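Local coordinates for Ras GTPase-activating-like protein IQGAP2 (PDB 4EZA) that probably binds phosphoinositides through an atypical binding domain with a pseudo C2 fold, as part of a Ras GTPase-activating-like signalling protein, at residues E74-Q87 and M96-I108. Residues are numbered along the deposited sequence; the frame is centred on the assembly and turned at random.
Sequences EKVQLNIQDLLQMQ and MFDKVKVNVNLLI
Ile-108 fits as a knob into a hole formed by Ile-80, Leu-83, Leu-84 and Gln-87, joining two helices of the pseudo C2 fold; the axes of segments 80-87 and 104-108 run roughly antiparallel (147°), 9.8 Å apart at closest approach. The side chains of Ile-108 and Leu-83 slide past each other in opposite directions, Ile-108 CG1 3.8 Å from Leu-83 CB. Ile-108 CG2, anti to the backbone N, meets Ile-80 CD1, the two isoleucines crossing at about a right angle. Gln-87 NE2 donates to Asn-105 OD1 over 3.0 Å, from above the carbonyl plane of Asn-105 (58° out of it), the two amides nearly perpendicular. An alanine at Gln-87 would probably leave Asn-105 OD1 without its donor from the facing helix and take away one wall beside Ile-108 CD1. Leu-107 crosses Leu-78 at about a right angle, carrying the packing to strand 74-79 of the four-stranded antiparallel sheet. Phe-97 approaches that strand from the other sheet, at a classic beta bulge formed by Met-96 and Phe-97 opposite Val-100. Val-76 CG1 lies obliquely to the ring, 3.6 Å from Phe-97 CZ. Glu-74 slides past the ring; one water bridges its OE1 (2.6 Å) to Lys-99 N, and a second, bound to Asp-98 N, reaches OE1 only weakly.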
# COMPACT_ATOMS: atom_id res chain seq x y z
N GLU A 74 -6.75 6.42 6.95
CA GLU A 74 -5.38 6.93 6.93
C GLU A 74 -4.97 7.32 5.52
O GLU A 74 -5.53 6.84 4.54
CB GLU A 74 -4.42 5.87 7.47
CG GLU A 74 -4.02 6.08 8.91
CD GLU A 74 -4.20 4.84 9.76
OE1 GLU A 74 -3.66 3.76 9.40
OE2 GLU A 74 -4.87 4.96 10.81
N LYS A 75 -3.96 8.18 5.43
CA LYS A 75 -3.41 8.61 4.15
C LYS A 75 -1.89 8.70 4.32
O LYS A 75 -1.41 9.16 5.36
CB LYS A 75 -3.99 9.98 3.82
CG LYS A 75 -3.44 10.70 2.60
CD LYS A 75 -3.78 12.21 2.60
CE LYS A 75 -5.11 12.58 3.25
NZ LYS A 75 -5.35 14.05 3.28
N VAL A 76 -1.15 8.27 3.31
CA VAL A 76 0.32 8.34 3.33
C VAL A 76 0.83 8.75 1.95
O VAL A 76 0.26 8.39 0.93
CB VAL A 76 0.96 6.99 3.79
CG1 VAL A 76 0.77 5.90 2.75
CG2 VAL A 76 2.45 7.17 4.12
N GLN A 77 1.90 9.54 1.93
CA GLN A 77 2.57 9.85 0.68
C GLN A 77 3.85 9.06 0.59
O GLN A 77 4.64 9.02 1.55
CB GLN A 77 2.79 11.36 0.54
CG GLN A 77 1.46 12.10 0.31
CD GLN A 77 1.60 13.51 -0.24
OE1 GLN A 77 0.61 14.09 -0.71
NE2 GLN A 77 2.80 14.06 -0.20
N LEU A 78 4.05 8.43 -0.56
CA LEU A 78 5.23 7.61 -0.81
C LEU A 78 6.03 8.16 -1.97
O LEU A 78 5.49 8.44 -3.04
CB LEU A 78 4.83 6.15 -1.10
CG LEU A 78 3.99 5.48 -0.02
CD1 LEU A 78 3.59 4.12 -0.53
CD2 LEU A 78 4.77 5.35 1.32
N ASN A 79 7.33 8.26 -1.75
CA ASN A 79 8.27 8.80 -2.70
C ASN A 79 9.03 7.64 -3.34
O ASN A 79 9.66 6.84 -2.66
CB ASN A 79 9.22 9.72 -1.91
CG ASN A 79 10.30 10.38 -2.76
OD1 ASN A 79 10.83 9.79 -3.69
ND2 ASN A 79 10.63 11.61 -2.41
N ILE A 80 8.97 7.55 -4.66
CA ILE A 80 9.64 6.46 -5.38
C ILE A 80 11.15 6.35 -5.09
O ILE A 80 11.68 5.23 -5.04
CB ILE A 80 9.40 6.59 -6.92
CG1 ILE A 80 9.82 5.32 -7.70
CG2 ILE A 80 10.08 7.87 -7.51
CD1 ILE A 80 9.23 4.06 -7.22
N GLN A 81 11.81 7.49 -4.90
CA GLN A 81 13.26 7.47 -4.61
C GLN A 81 13.50 6.83 -3.26
O GLN A 81 14.47 6.08 -3.08
CB GLN A 81 13.87 8.87 -4.62
CG GLN A 81 13.89 9.59 -5.95
CD GLN A 81 14.94 10.66 -5.96
OE1 GLN A 81 14.88 11.64 -5.20
NE2 GLN A 81 15.95 10.49 -6.81
N ASP A 82 12.61 7.10 -2.30
CA ASP A 82 12.76 6.50 -0.96
C ASP A 82 12.56 4.99 -1.02
O ASP A 82 13.31 4.21 -0.40
CB ASP A 82 11.77 7.09 0.04
CG ASP A 82 12.08 8.52 0.41
OD1 ASP A 82 13.24 8.97 0.27
OD2 ASP A 82 11.14 9.21 0.84
N LEU A 83 11.54 4.57 -1.76
CA LEU A 83 11.27 3.15 -1.91
C LEU A 83 12.41 2.43 -2.61
O LEU A 83 12.81 1.34 -2.20
CB LEU A 83 9.98 2.94 -2.69
CG LEU A 83 8.71 3.43 -1.99
CD1 LEU A 83 7.50 3.14 -2.89
CD2 LEU A 83 8.50 2.84 -0.59
N LEU A 84 12.97 3.06 -3.64
CA LEU A 84 14.13 2.45 -4.30
C LEU A 84 15.34 2.34 -3.38
O LEU A 84 16.08 1.36 -3.43
CB LEU A 84 14.50 3.19 -5.58
CG LEU A 84 13.54 2.96 -6.73
CD1 LEU A 84 13.84 3.98 -7.81
CD2 LEU A 84 13.70 1.55 -7.27
N GLN A 85 15.53 3.35 -2.53
CA GLN A 85 16.62 3.32 -1.57
C GLN A 85 16.45 2.15 -0.62
O GLN A 85 17.41 1.42 -0.35
CB GLN A 85 16.72 4.63 -0.81
CG GLN A 85 17.94 4.65 0.07
CD GLN A 85 17.95 5.78 1.05
OE1 GLN A 85 17.67 6.93 0.69
NE2 GLN A 85 18.29 5.48 2.30
N MET A 86 15.22 1.95 -0.14
CA MET A 86 14.92 0.80 0.73
C MET A 86 15.32 -0.49 0.03
O MET A 86 15.97 -1.35 0.64
CB MET A 86 13.43 0.74 1.05
CG MET A 86 13.01 1.84 1.96
SD MET A 86 11.25 1.66 2.32
CE MET A 86 10.97 3.28 3.02
N GLN A 87 14.93 -0.61 -1.23
CA GLN A 87 15.22 -1.81 -2.03
C GLN A 87 16.73 -2.03 -2.13
O GLN A 87 17.21 -3.14 -1.90
CB GLN A 87 14.58 -1.67 -3.41
CG GLN A 87 15.00 -2.76 -4.39
CD GLN A 87 14.59 -2.45 -5.81
OE1 GLN A 87 15.40 -1.99 -6.62
NE2 GLN A 87 13.32 -2.68 -6.12
N MET A 96 3.45 0.41 5.84
CA MET A 96 2.97 1.51 5.02
C MET A 96 1.95 2.35 5.80
O MET A 96 1.90 3.59 5.65
CB MET A 96 2.36 0.95 3.73
CG MET A 96 1.69 1.96 2.79
SD MET A 96 1.10 1.17 1.29
CE MET A 96 -0.34 0.30 1.86
N PHE A 97 1.17 1.67 6.63
CA PHE A 97 0.36 2.30 7.66
C PHE A 97 0.68 1.61 8.97
O PHE A 97 1.34 0.58 8.98
CB PHE A 97 -1.13 2.19 7.35
CG PHE A 97 -1.54 2.91 6.09
CD1 PHE A 97 -1.64 4.30 6.07
CD2 PHE A 97 -1.80 2.21 4.92
CE1 PHE A 97 -2.02 4.97 4.91
CE2 PHE A 97 -2.17 2.89 3.74
CZ PHE A 97 -2.28 4.27 3.76
N ASP A 98 0.26 2.20 10.09
CA ASP A 98 0.60 1.69 11.41
C ASP A 98 0.36 0.18 11.54
O ASP A 98 1.16 -0.52 12.14
CB ASP A 98 -0.15 2.45 12.52
CG ASP A 98 0.64 3.63 13.08
OD1 ASP A 98 1.85 3.77 12.76
OD2 ASP A 98 0.05 4.41 13.86
N LYS A 99 -0.73 -0.30 10.95
CA LYS A 99 -1.14 -1.69 11.07
C LYS A 99 -0.97 -2.48 9.77
O LYS A 99 -1.31 -3.66 9.73
CB LYS A 99 -2.61 -1.77 11.51
CG LYS A 99 -2.93 -1.17 12.91
CD LYS A 99 -4.31 -1.61 13.47
CE LYS A 99 -5.51 -0.84 12.85
NZ LYS A 99 -6.80 -0.89 13.67
N VAL A 100 -0.44 -1.86 8.72
CA VAL A 100 -0.45 -2.49 7.41
C VAL A 100 0.96 -2.76 6.92
O VAL A 100 1.70 -1.82 6.61
CB VAL A 100 -1.19 -1.63 6.37
CG1 VAL A 100 -1.18 -2.29 5.02
CG2 VAL A 100 -2.66 -1.38 6.82
N LYS A 101 1.33 -4.04 6.85
CA LYS A 101 2.66 -4.44 6.40
C LYS A 101 2.63 -4.83 4.94
O LYS A 101 1.81 -5.65 4.53
CB LYS A 101 3.17 -5.61 7.25
CG LYS A 101 4.63 -5.88 7.08
CD LYS A 101 5.04 -6.95 8.09
CE LYS A 101 6.48 -7.37 7.94
NZ LYS A 101 6.72 -8.74 8.52
N VAL A 102 3.56 -4.26 4.17
CA VAL A 102 3.64 -4.46 2.72
C VAL A 102 5.04 -4.84 2.26
O VAL A 102 6.04 -4.58 2.94
CB VAL A 102 3.15 -3.23 1.89
CG1 VAL A 102 1.70 -2.89 2.22
CG2 VAL A 102 4.07 -2.03 2.07
N ASN A 103 5.10 -5.48 1.10
CA ASN A 103 6.37 -5.84 0.46
C ASN A 103 6.85 -4.68 -0.43
O ASN A 103 6.12 -4.25 -1.33
CB ASN A 103 6.19 -7.15 -0.32
CG ASN A 103 7.45 -7.57 -1.04
OD1 ASN A 103 7.81 -7.01 -2.08
ND2 ASN A 103 8.18 -8.53 -0.46
N VAL A 104 8.07 -4.20 -0.19
CA VAL A 104 8.63 -3.03 -0.90
C VAL A 104 8.71 -3.25 -2.41
O VAL A 104 8.19 -2.43 -3.19
CB VAL A 104 10.01 -2.62 -0.31
CG1 VAL A 104 10.67 -1.54 -1.17
CG2 VAL A 104 9.84 -2.12 1.12
N ASN A 105 9.32 -4.36 -2.82
CA ASN A 105 9.49 -4.61 -4.25
C ASN A 105 8.16 -4.65 -4.98
O ASN A 105 8.02 -4.05 -6.04
CB ASN A 105 10.30 -5.88 -4.52
CG ASN A 105 11.80 -5.65 -4.31
OD1 ASN A 105 12.26 -4.53 -4.02
ND2 ASN A 105 12.57 -6.72 -4.47
N LEU A 106 7.20 -5.36 -4.40
CA LEU A 106 5.91 -5.49 -5.07
C LEU A 106 5.08 -4.21 -4.98
O LEU A 106 4.29 -3.94 -5.89
CB LEU A 106 5.13 -6.70 -4.53
CG LEU A 106 5.86 -8.01 -4.80
CD1 LEU A 106 5.05 -9.12 -4.16
CD2 LEU A 106 6.02 -8.30 -6.29
N LEU A 107 5.29 -3.42 -3.93
CA LEU A 107 4.68 -2.10 -3.84
C LEU A 107 5.21 -1.19 -4.94
O LEU A 107 4.43 -0.49 -5.58
CB LEU A 107 4.89 -1.50 -2.46
CG LEU A 107 4.27 -0.12 -2.28
CD1 LEU A 107 2.75 -0.17 -2.37
CD2 LEU A 107 4.77 0.42 -0.96
N ILE A 108 6.52 -1.20 -5.18
CA ILE A 108 7.10 -0.38 -6.25
C ILE A 108 6.43 -0.73 -7.58
O ILE A 108 6.00 0.17 -8.33
CB ILE A 108 8.62 -0.56 -6.30
CG1 ILE A 108 9.28 0.06 -5.07
CG2 ILE A 108 9.19 0.12 -7.57
CD1 ILE A 108 10.71 -0.38 -4.87
O HOH W 1 -3.09 1.38 10.25
O HOH W 2 -0.76 4.75 10.02